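Side-chain contact in PrgA (Enterococcus faecalis, PDB 6Z9K), which provides surface exclusion that protects the cell against unwanted conjugation, reaching far outside it, and carries a CAP domain that binds a metal ion: residues K157-K160 against Y161-Q164. Residues are numbered along the deposited sequence; the frame is centred on the assembly and turned at random.
Sequences KVSK and YTLQ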
# COMPACT_ATOMS: atom_id res chain seq x y z
N LYS A 157 15.75 12.52 -1.75
CA LYS A 157 14.48 13.29 -1.90
C LYS A 157 13.69 12.84 -3.14
O LYS A 157 14.29 12.33 -4.09
CB LYS A 157 14.73 14.79 -1.93
CG LYS A 157 15.31 15.36 -0.64
CD LYS A 157 15.73 16.78 -0.82
CE LYS A 157 16.18 17.43 0.46
NZ LYS A 157 15.62 18.80 0.57
N VAL A 158 12.37 13.00 -3.08
CA VAL A 158 11.39 12.56 -4.13
C VAL A 158 10.13 13.38 -3.91
O VAL A 158 9.82 13.66 -2.75
CB VAL A 158 11.11 11.04 -4.13
CG1 VAL A 158 10.65 10.50 -2.80
CG2 VAL A 158 10.10 10.65 -5.17
N SER A 159 9.43 13.78 -4.97
CA SER A 159 8.26 14.67 -4.79
C SER A 159 7.12 13.85 -4.22
O SER A 159 7.06 12.63 -4.47
CB SER A 159 7.84 15.37 -6.04
OG SER A 159 7.10 14.54 -6.88
N LYS A 160 6.25 14.53 -3.49
CA LYS A 160 5.00 13.97 -2.95
C LYS A 160 4.17 13.43 -4.12
O LYS A 160 3.62 12.33 -4.02
CB LYS A 160 4.28 15.09 -2.21
CG LYS A 160 2.88 14.76 -1.74
CD LYS A 160 2.34 15.82 -0.87
CE LYS A 160 1.13 15.33 -0.13
NZ LYS A 160 0.73 16.33 0.89
N TYR A 161 4.13 14.15 -5.23
CA TYR A 161 3.42 13.69 -6.45
C TYR A 161 3.94 12.31 -6.84
O TYR A 161 3.16 11.37 -7.06
CB TYR A 161 3.60 14.69 -7.59
CG TYR A 161 3.06 14.18 -8.90
CD1 TYR A 161 3.83 13.40 -9.74
CD2 TYR A 161 1.75 14.42 -9.26
CE1 TYR A 161 3.33 12.86 -10.91
CE2 TYR A 161 1.22 13.90 -10.45
CZ TYR A 161 2.02 13.14 -11.28
OH TYR A 161 1.51 12.61 -12.45
N THR A 162 5.25 12.19 -6.97
CA THR A 162 5.91 10.94 -7.42
C THR A 162 5.59 9.80 -6.45
O THR A 162 5.29 8.73 -6.95
CB THR A 162 7.42 11.11 -7.56
OG1 THR A 162 7.52 12.05 -8.61
CG2 THR A 162 8.12 9.81 -7.88
N LEU A 163 5.70 10.02 -5.15
CA LEU A 163 5.33 8.94 -4.19
C LEU A 163 3.87 8.54 -4.37
O LEU A 163 3.58 7.33 -4.35
CB LEU A 163 5.58 9.39 -2.76
CG LEU A 163 7.03 9.62 -2.38
CD1 LEU A 163 7.12 10.31 -1.01
CD2 LEU A 163 7.80 8.31 -2.43
N GLN A 164 2.93 9.47 -4.55
CA GLN A 164 1.48 9.09 -4.65
C GLN A 164 1.27 8.35 -5.96
O GLN A 164 0.49 7.39 -6.00
CB GLN A 164 0.57 10.32 -4.55
CG GLN A 164 0.56 10.91 -3.15
CD GLN A 164 -0.46 12.00 -2.92
OE1 GLN A 164 -1.14 12.46 -3.84
NE2 GLN A 164 -0.70 12.27 -1.64
O HOH W 1 9.97 13.25 -7.88
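Ser-159 caps the N-terminus of helix 160-176 in the CAP domain, its hydroxyl reaching forward to the backbone of Thr-162 where strand 157-159 gives way to the helix, and a hydrophobic staple between Val-158 and Leu-163 accompanies this N-cap. With OG set between its own backbone N and carbonyl carbon (chi1 79°), Ser-159 turns the oxygen over the first turn, and Thr-162 N donates to OG at 3.0 Å along a nearly straight path (164°). The Thr-162 hydroxyl lies beside the cap, OG1 3.1 Å from Ser-159 OG. A water accepts from Ser-159 N and hydrogen-bonds to Thr-162 OG1, a water-mediated counterpart of the return bond in a capping box. Tyr-161 CB lies 3.6 Å from Ser-159 OG, which sits near the ring plane at its edge, while the ring itself leads away.

Val-158, one residue before the cap, divides its two methyls between helix side chains. CG2, anti to the backbone N, presses on Thr-162 CG2 at a tight 3.5 Å, while CG1 meets Leu-163 CD2 at 3.6 Å to close the staple across the cap. Trp-63 of the paired strand 62-64 touches Leu-163 and is hydrogen-bonded, backbone to backbone, to Val-158.

Lys-160 and Gln-164, one turn apart, run side by side and point the same way, both extended beyond CG. The ammonium of Lys-160 forms a salt bridge with Glu-75, and its aliphatic end passes the Gln-164 amide, CE lying 3.9 Å from NE2.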